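Isomerase/lactonizing enzyme (Agrobacterium fabrum str. C58, PDB 2NQL) belongs to the mandelate racemase/muconate lactonizing enzyme family of the enolase superfamily, pairing an N-terminal capping domain with a TIM-barrel-like domain that holds a sodium ion. Local coordinates at residues V8-L13 / A80-L85; S52-M57 / G383-I388. One frame throughout, in Å; residues are numbered along the deposited sequence. Where two conformers were deposited one is given.

Contact 1. Residues V8-L13 / A80-L85; sequences VEVFTL and ALINDL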
ATOM      1  N   VAL A   8      -8.895 -15.891  16.085  1.00 16.88           N
ATOM      2  CA  VAL A   8      -8.259 -14.586  15.855  1.00 18.49           C
ATOM      3  C   VAL A   8      -9.366 -13.564  16.079  1.00 21.40           C
ATOM      4  O   VAL A   8     -10.389 -13.574  15.385  1.00 18.11           O
ATOM      5  CB  VAL A   8      -7.665 -14.467  14.417  1.00 20.03           C
ATOM      6  CG1 VAL A   8      -7.018 -13.083  14.197  1.00 22.76           C
ATOM      7  CG2 VAL A   8      -6.651 -15.579  14.128  1.00 16.80           C
ATOM      8  N   GLU A   9      -9.193 -12.715  17.089  1.00 17.37           N
ATOM      9  CA  GLU A   9     -10.216 -11.741  17.460  1.00 16.91           C
ATOM     10  C   GLU A   9      -9.641 -10.337  17.267  1.00 17.51           C
ATOM     11  O   GLU A   9      -8.515 -10.067  17.714  1.00 18.88           O
ATOM     12  CB  GLU A   9     -10.598 -11.908  18.931  1.00 18.97           C
ATOM     13  CG  GLU A   9     -11.322 -13.221  19.288  1.00 22.57           C
ATOM     14  CD  GLU A   9     -11.383 -13.408  20.790  1.00 19.57           C
ATOM     15  OE1 GLU A   9     -10.447 -14.031  21.342  1.00 22.13           O
ATOM     16  OE2 GLU A   9     -12.332 -12.886  21.394  1.00 21.44           O
ATOM     17  N   VAL A  10     -10.393  -9.456  16.602  1.00 15.45           N
ATOM     18  CA  VAL A  10      -9.912  -8.080  16.347  1.00 15.67           C
ATOM     19  C   VAL A  10     -10.689  -7.063  17.173  1.00 15.47           C
ATOM     20  O   VAL A  10     -11.914  -7.155  17.300  1.00 18.92           O
ATOM     21  CB  VAL A  10     -10.056  -7.700  14.847  1.00 16.60           C
ATOM     22  CG1 VAL A  10      -9.243  -6.453  14.548  1.00 15.93           C
ATOM     23  CG2 VAL A  10      -9.526  -8.844  13.962  1.00 15.18           C
ATOM     24  N   PHE A  11      -9.958  -6.083  17.711  1.00 16.07           N
ATOM     25  CA  PHE A  11     -10.528  -5.054  18.576  1.00 15.91           C
ATOM     26  C   PHE A  11      -9.939  -3.701  18.230  1.00 12.53           C
ATOM     27  O   PHE A  11      -8.857  -3.617  17.653  1.00 14.84           O
ATOM     28  CB  PHE A  11     -10.190  -5.290  20.049  1.00 13.80           C
ATOM     29  CG  PHE A  11     -10.620  -6.624  20.572  1.00 17.24           C
ATOM     30  CD1 PHE A  11     -11.886  -6.788  21.135  1.00 17.34           C
ATOM     31  CD2 PHE A  11      -9.733  -7.698  20.561  1.00 18.12           C
ATOM     32  CE1 PHE A  11     -12.278  -8.039  21.656  1.00 21.74           C
ATOM     33  CE2 PHE A  11     -10.126  -8.962  21.069  1.00 17.58           C
ATOM     34  CZ  PHE A  11     -11.394  -9.114  21.613  1.00 20.07           C
ATOM     35  N   THR A  12     -10.665  -2.647  18.596  1.00 16.43           N
ATOM     36  CA  THR A  12     -10.050  -1.320  18.711  1.00 16.72           C
ATOM     37  C   THR A  12     -10.004  -0.907  20.182  1.00 16.54           C
ATOM     38  O   THR A  12     -10.819  -1.343  20.997  1.00 15.58           O
ATOM     39  CB  THR A  12     -10.810  -0.239  17.929  1.00 14.99           C
ATOM     40  OG1 THR A  12     -12.198  -0.284  18.286  1.00 16.77           O
ATOM     41  CG2 THR A  12     -10.643  -0.494  16.427  1.00 19.99           C
ATOM     42  N   LEU A  13      -9.008  -0.104  20.494  1.00 14.78           N
ATOM     43  CA  LEU A  13      -8.959   0.634  21.773  1.00 15.93           C
ATOM     44  C   LEU A  13      -8.907   2.107  21.404  1.00 14.90           C
ATOM     45  O   LEU A  13      -7.979   2.546  20.727  1.00 18.89           O
ATOM     46  CB  LEU A  13      -7.720   0.197  22.570  1.00 16.68           C
ATOM     47  CG  LEU A  13      -7.372   0.973  23.869  1.00 24.79           C
ATOM     48  CD1 LEU A  13      -8.597   1.091  24.732  1.00 31.99           C
ATOM     49  CD2 LEU A  13      -6.242   0.264  24.650  1.00 31.40           C
ATOM     50  N   ALA A  80     -11.446  -5.557   8.496  1.00 16.84           N
ATOM     51  CA  ALA A  80     -12.011  -6.316   7.355  1.00 15.34           C
ATOM     52  C   ALA A  80     -11.005  -7.295   6.782  1.00 18.64           C
ATOM     53  O   ALA A  80     -11.348  -8.451   6.510  1.00 16.47           O
ATOM     54  CB  ALA A  80     -12.513  -5.352   6.262  1.00 13.80           C
ATOM     55  N   LEU A  81      -9.769  -6.849   6.592  1.00 13.86           N
ATOM     56  CA  LEU A  81      -8.722  -7.721   6.045  1.00 16.27           C
ATOM     57  C   LEU A  81      -8.567  -8.953   6.919  1.00 19.89           C
ATOM     58  O   LEU A  81      -8.516 -10.087   6.419  1.00 16.87           O
ATOM     59  CB  LEU A  81      -7.389  -6.957   5.900  1.00 12.36           C
ATOM     60  CG  LEU A  81      -7.426  -5.919   4.775  1.00 15.36           C
ATOM     61  CD1 LEU A  81      -6.189  -5.035   4.814  1.00 17.90           C
ATOM     62  CD2 LEU A  81      -7.481  -6.627   3.403  1.00 17.54           C
ATOM     63  N   ILE A  82      -8.522  -8.743   8.234  1.00 13.46           N
ATOM     64  CA  ILE A  82      -8.308  -9.878   9.120  1.00 15.38           C
ATOM     65  C   ILE A  82      -9.549 -10.784   9.171  1.00 17.31           C
ATOM     66  O   ILE A  82      -9.425 -12.002   8.956  1.00 15.92           O
ATOM     67  CB  ILE A  82      -7.833  -9.431  10.534  1.00 13.97           C
ATOM     68  CG1 ILE A  82      -6.452  -8.748  10.406  1.00 16.31           C
ATOM     69  CG2 ILE A  82      -7.791 -10.645  11.492  1.00 15.94           C
ATOM     70  CD1 ILE A  82      -5.937  -8.132  11.744  1.00 20.72           C
ATOM     71  N   ASN A  83     -10.727 -10.203   9.416  1.00 15.38           N
ATOM     72  CA  ASN A  83     -11.954 -11.002   9.583  1.00 14.62           C
ATOM     73  C   ASN A  83     -12.394 -11.712   8.282  1.00 19.65           C
ATOM     74  O   ASN A  83     -12.836 -12.878   8.321  1.00 19.93           O
ATOM     75  CB  ASN A  83     -13.114 -10.166  10.111  1.00 18.96           C
ATOM     76  CG  ASN A  83     -12.906  -9.757  11.575  1.00 18.93           C
ATOM     77  OD1 ASN A  83     -12.420 -10.550  12.393  1.00 21.29           O
ATOM     78  ND2 ASN A  83     -13.259  -8.519  11.894  1.00 20.36           N
ATOM     79  N   ASP A  84     -12.268 -11.013   7.158  1.00 16.34           N
ATOM     80  CA  ASP A  84     -12.744 -11.577   5.874  1.00 19.59           C
ATOM     81  C   ASP A  84     -11.758 -12.565   5.278  1.00 20.31           C
ATOM     82  O   ASP A  84     -12.160 -13.594   4.730  1.00 21.22           O
ATOM     83  CB  ASP A  84     -13.048 -10.480   4.834  1.00 19.49           C
ATOM     84  CG  ASP A  84     -13.545 -11.071   3.487  1.00 20.36           C
ATOM     85  OD1 ASP A  84     -14.614 -11.697   3.472  1.00 23.60           O
ATOM     86  OD2 ASP A  84     -12.832 -10.942   2.478  1.00 23.50           O
ATOM     87  N   LEU A  85     -10.475 -12.226   5.352  1.00 16.14           N
ATOM     88  CA  LEU A  85      -9.441 -12.910   4.595  1.00 16.48           C
ATOM     89  C   LEU A  85      -8.385 -13.593   5.451  1.00 21.78           C
ATOM     90  O   LEU A  85      -8.133 -14.786   5.299  1.00 18.31           O
ATOM     91  CB  LEU A  85      -8.765 -11.959   3.598  1.00 16.27           C
ATOM     92  CG  LEU A  85      -7.503 -12.477   2.883  1.00 17.14           C
ATOM     93  CD1 LEU A  85      -7.805 -13.629   1.877  1.00 18.53           C
ATOM     94  CD2 LEU A  85      -6.671 -11.357   2.220  1.00 22.02           C
TER
HETATM   95  O   HOH W   1     -10.895 -12.859  12.756  1.00 19.83           O
HETATM   96  O   HOH W   2     -12.678 -10.528  15.129  1.00 20.01           O
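The flat carboxamide of Asn-83 meets the strand through a methyl of Val-10: CG2 of Val-10 lies 3.7 Å from OD1 of Asn-83, raised about 50° out of the amide plane, so this is a van der Waals contact over one side of the group. The polar contacts of the amide go to other partners. OD1 accepts from two waters, which tie it to the strand backbone. Water 1 donates both to Asn-83 OD1 and to Val-8 O, each at 2.8 Å. Water 2 donates to Asn-83 OD1 at 2.7 Å and accepts from Val-10 N at 2.9 Å. At the amide's other end, ND2 donates to the C-terminal carboxylate oxygen OXT of Ile-388, which probably fixes the rotation of the group and tells OD1 from ND2.

Beside the water-bridged amide the contact is aliphatic. CG2 of Ile-82 touches Val-10 CG2 at 3.5 Å and Val-8 CG1 at 3.7 Å, bridging two strand residues of the same face. Chi1 of Ile-82, -64°, sets this branch anti to the backbone N and turns it toward the strand, where it faces both valines. The side chains of Val-8 and Ile-82 cross at about a right angle, and the contact is made by one methyl of each. Ala-122 of helix 117-138 and Val-55 of strand 50-59 also pack on Ile-82.

The backbones stay well apart, the axes of 8-13 and 80-85 approaching to 9.0 Å with their directions 156° apart, nearly antiparallel. Val-8 and Val-10 turn toward the helix while Glu-9 turns away, the alternation expected of a strand with one face covered. A helix laid on an antiparallel sheet in this way is characteristic of the alpha+beta N-terminal capping domain of the enolase superfamily.

Contact 2. Residues S52-M57 / G383-I388; sequences SVLVRM and GLIERI. With SO4 (sulfate ion), chain E.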
ATOM      1  N   SER A  52      -6.007   2.368  18.325  1.00 17.53           N
ATOM      2  CA  SER A  52      -5.177   1.383  17.640  1.00 14.71           C
ATOM      3  C   SER A  52      -6.002   0.117  17.492  1.00 13.77           C
ATOM      4  O   SER A  52      -7.060  -0.030  18.122  1.00 15.63           O
ATOM      5  CB  SER A  52      -3.892   1.092  18.429  1.00 17.27           C
ATOM      6  OG  SER A  52      -4.185   0.583  19.711  1.00 18.19           O
ATOM      7  N   VAL A  53      -5.509  -0.797  16.660  1.00 13.79           N
ATOM      8  CA  VAL A  53      -6.186  -2.078  16.464  1.00 14.29           C
ATOM      9  C   VAL A  53      -5.417  -3.144  17.205  1.00 13.66           C
ATOM     10  O   VAL A  53      -4.209  -3.257  17.015  1.00 19.61           O
ATOM     11  CB  VAL A  53      -6.256  -2.459  14.944  1.00 18.81           C
ATOM     12  CG1 VAL A  53      -6.655  -3.972  14.764  1.00 15.75           C
ATOM     13  CG2 VAL A  53      -7.258  -1.546  14.222  1.00 16.56           C
ATOM     14  N   LEU A  54      -6.114  -3.926  18.024  1.00 14.65           N
ATOM     15  CA  LEU A  54      -5.495  -5.012  18.786  1.00 16.64           C
ATOM     16  C   LEU A  54      -5.984  -6.356  18.260  1.00 16.16           C
ATOM     17  O   LEU A  54      -7.156  -6.482  17.874  1.00 16.77           O
ATOM     18  CB  LEU A  54      -5.881  -4.894  20.269  1.00 15.78           C
ATOM     19  CG  LEU A  54      -5.143  -3.776  21.019  1.00 21.10           C
ATOM     20  CD1 LEU A  54      -5.910  -3.437  22.290  1.00 22.21           C
ATOM     21  CD2 LEU A  54      -3.758  -4.284  21.371  1.00 22.99           C
ATOM     22  N   VAL A  55      -5.108  -7.361  18.276  1.00 16.72           N
ATOM     23  CA  VAL A  55      -5.519  -8.731  17.882  1.00 12.88           C
ATOM     24  C   VAL A  55      -5.224  -9.695  19.027  1.00 15.42           C
ATOM     25  O   VAL A  55      -4.115  -9.698  19.544  1.00 15.58           O
ATOM     26  CB  VAL A  55      -4.772  -9.202  16.596  1.00 15.99           C
ATOM     27  CG1 VAL A  55      -5.032 -10.693  16.338  1.00 19.51           C
ATOM     28  CG2 VAL A  55      -5.254  -8.386  15.393  1.00 17.80           C
ATOM     29  N   ARG A  56      -6.231 -10.454  19.448  1.00 16.55           N
ATOM     30  CA  ARG A  56      -6.033 -11.577  20.367  1.00 17.71           C
ATOM     31  C   ARG A  56      -6.118 -12.882  19.584  1.00 16.81           C
ATOM     32  O   ARG A  56      -7.150 -13.156  18.936  1.00 16.23           O
ATOM     33  CB  ARG A  56      -7.088 -11.577  21.457  1.00 17.03           C
ATOM     34  CG  ARG A  56      -6.915 -12.732  22.478  1.00 17.07           C
ATOM     35  CD  ARG A  56      -7.794 -12.570  23.719  1.00 20.32           C
ATOM     36  NE  ARG A  56      -9.228 -12.524  23.430  1.00 21.28           N
ATOM     37  CZ  ARG A  56     -10.136 -11.980  24.233  1.00 19.90           C
ATOM     38  NH1 ARG A  56      -9.779 -11.432  25.401  1.00 21.87           N
ATOM     39  NH2 ARG A  56     -11.405 -12.001  23.892  1.00 19.67           N
ATOM     40  N   MET A  57      -5.039 -13.655  19.679  1.00 19.01           N
ATOM     41  CA  MET A  57      -4.853 -14.894  18.935  1.00 18.98           C
ATOM     42  C   MET A  57      -4.704 -16.004  19.964  1.00 20.76           C
ATOM     43  O   MET A  57      -3.884 -15.898  20.886  1.00 17.65           O
ATOM     44  CB  MET A  57      -3.593 -14.789  18.076  1.00 14.80           C
ATOM     45  CG  MET A  57      -3.445 -15.914  17.018  1.00 17.53           C
ATOM     46  SD  MET A  57      -1.975 -15.769  16.020  1.00 20.28           S
ATOM     47  CE  MET A  57      -2.459 -14.427  14.903  1.00 20.80           C
ATOM     48  N   GLY A 383     -11.443  -3.937  29.683  1.00 20.58           N
ATOM     49  CA  GLY A 383     -12.742  -3.290  29.890  1.00 22.38           C
ATOM     50  C   GLY A 383     -13.055  -2.268  28.808  1.00 26.39           C
ATOM     51  O   GLY A 383     -14.205  -1.950  28.565  1.00 27.05           O
ATOM     52  N   LEU A 384     -12.018  -1.754  28.155  1.00 18.96           N
ATOM     53  CA  LEU A 384     -12.160  -0.646  27.198  1.00 18.41           C
ATOM     54  C   LEU A 384     -12.249  -1.091  25.724  1.00 20.95           C
ATOM     55  O   LEU A 384     -12.821  -0.389  24.896  1.00 26.60           O
ATOM     56  CB  LEU A 384     -11.005   0.333  27.363  1.00 20.73           C
ATOM     57  CG  LEU A 384     -10.943   0.989  28.751  1.00 23.29           C
ATOM     58  CD1 LEU A 384      -9.773   1.986  28.790  1.00 32.84           C
ATOM     59  CD2 LEU A 384     -12.305   1.640  29.080  1.00 28.94           C
ATOM     60  N   ILE A 385     -11.675  -2.239  25.402  1.00 21.59           N
ATOM     61  CA  ILE A 385     -11.617  -2.643  23.983  1.00 17.08           C
ATOM     62  C   ILE A 385     -13.022  -2.909  23.419  1.00 17.10           C
ATOM     63  O   ILE A 385     -13.907  -3.347  24.153  1.00 20.88           O
ATOM     64  CB  ILE A 385     -10.666  -3.831  23.766  1.00 16.97           C
ATOM     65  CG1 ILE A 385     -11.111  -5.072  24.560  1.00 20.11           C
ATOM     66  CG2 ILE A 385      -9.223  -3.376  24.087  1.00 22.15           C
ATOM     67  CD1 ILE A 385     -10.285  -6.338  24.327  1.00 25.22           C
ATOM     68  N   GLU A 386     -13.218  -2.616  22.128  1.00 18.06           N
ATOM     69  CA  GLU A 386     -14.499  -2.897  21.443  1.00 17.24           C
ATOM     70  C   GLU A 386     -14.177  -3.865  20.289  1.00 20.04           C
ATOM     71  O   GLU A 386     -13.169  -3.684  19.606  1.00 16.44           O
ATOM     72  CB  GLU A 386     -15.070  -1.610  20.814  1.00 18.23           C
ATOM     73  CG  GLU A 386     -15.488  -0.519  21.792  1.00 32.09           C
ATOM     74  CD  GLU A 386     -16.052   0.738  21.084  1.00 49.45           C
ATOM     75  OE1 GLU A 386     -15.283   1.512  20.448  1.00 37.97           O
ATOM     76  OE2 GLU A 386     -17.280   0.959  21.179  1.00 39.63           O
ATOM     77  N   ARG A 387     -15.027  -4.867  20.093  1.00 20.43           N
ATOM     78  CA  ARG A 387     -14.925  -5.743  18.931  0.50 18.54           C
ATOM     79  C   ARG A 387     -15.101  -4.962  17.633  1.00 17.09           C
ATOM     80  O   ARG A 387     -15.880  -4.012  17.567  1.00 20.12           O
ATOM     81  CB  ARG A 387     -15.962  -6.866  19.015  0.50 19.89           C
ATOM     82  CG  ARG A 387     -15.784  -7.787  20.211  0.50 23.42           C
ATOM     83  CD  ARG A 387     -16.539  -9.092  20.019  0.50 30.84           C
ATOM     84  NE  ARG A 387     -16.401  -9.977  21.172  0.50 32.44           N
ATOM     85  CZ  ARG A 387     -15.349 -10.759  21.392  0.50 29.52           C
ATOM     86  NH1 ARG A 387     -14.336 -10.767  20.537  0.50  8.72           N
ATOM     87  NH2 ARG A 387     -15.309 -11.533  22.468  0.50 36.66           N
ATOM     88  N   ILE A 388     -14.370  -5.372  16.602  1.00 18.78           N
ATOM     89  CA  ILE A 388     -14.498  -4.762  15.273  1.00 17.89           C
ATOM     90  C   ILE A 388     -14.400  -5.877  14.210  1.00 27.34           C
ATOM     91  O   ILE A 388     -14.991  -5.748  13.127  1.00 24.21           O
ATOM     92  CB  ILE A 388     -13.462  -3.607  15.065  1.00 18.68           C
ATOM     93  CG1 ILE A 388     -13.745  -2.815  13.773  1.00 23.77           C
ATOM     94  CG2 ILE A 388     -12.023  -4.136  15.157  1.00 19.14           C
ATOM     95  CD1 ILE A 388     -12.972  -1.464  13.657  1.00 22.74           C
ATOM     96  OXT ILE A 388     -13.781  -6.937  14.453  1.00 22.51           O
TER
HETATM   97  S   SO4 E1008     -18.324  -4.479  22.185  1.00 70.76           S
HETATM   98  O1  SO4 E1008     -18.079  -3.075  21.841  1.00 77.19           O
HETATM   99  O2  SO4 E1008     -18.727  -4.583  23.591  1.00 88.02           O
HETATM  100  O3  SO4 E1008     -19.376  -5.034  21.332  1.00 85.88           O
HETATM  101  O4  SO4 E1008     -17.104  -5.238  21.985  1.00 38.61           O
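Leu-54 and Ile-385 are the closest backbone pair, their CA atoms 8.4 Å apart, a spacing consistent with strand 5-15 lying between strands 50-59 and 386-387 in one antiparallel sheet. Strands 50-59 and 386-387 both pair antiparallel with 5-15, and 386-387 forms an edge of the sheet within this chain. This sheet belongs to the capping domain of the enolase fold, and here the C-terminal end of the chain returns to extend it.

The side chains reach across the intervening strand on one face. CD1 of Leu-54 meets CG2 of Ile-385 at 3.8 Å, the two side chains crossing at about a right angle. Ile-385 has chi1 at 60°, which wedges CG1 between the backbone N and the carbonyl carbon and gives CG2 to the leucine.

Farther along, NH2 of Arg-56 and NH2 of Arg-387 come to 4.2 Å, with the guanidinium planes 62° apart; Arg-387 NH2 approaches the edge of the Arg-56 group. Their common partner is Glu-9, whose OE2 forms salt bridges to Arg-56 NH2 and Arg-387 NH1, so the carboxylate probably offsets part of the repulsion between the two guanidinium groups. Since Arg-387 has two conformers, its terminal geometry describes one of them.

The backbone of this arginine also binds a sulfate ion, probably from the crystallisation liquor: Arg-387 N donates to sulfate O4 at 2.8 Å, almost straight at 178°.

How the contacts relate
The two contacts lie 9 Å apart, centre to centre, and use opposite faces of one antiparallel sheet. Val-10 of strand 5-15 faces helix 75-90 in contact 1, whereas its neighbour Phe-11 turns to the side of contact 2, where its CZ packs 3.5 Å from Arg-387 NH1. The backbones join as well: Phe-11 O and Leu-54 N, 2.8 Å apart, probably form a hydrogen bond between strands 5-15 and 50-59. Along the chain the segments alternate, 8-13, 52-57, 80-85 and 383-388, so the contacts cross in sequence. The capping domain is thus completed by residues from both chain ends, the last strand returning after the barrel domain.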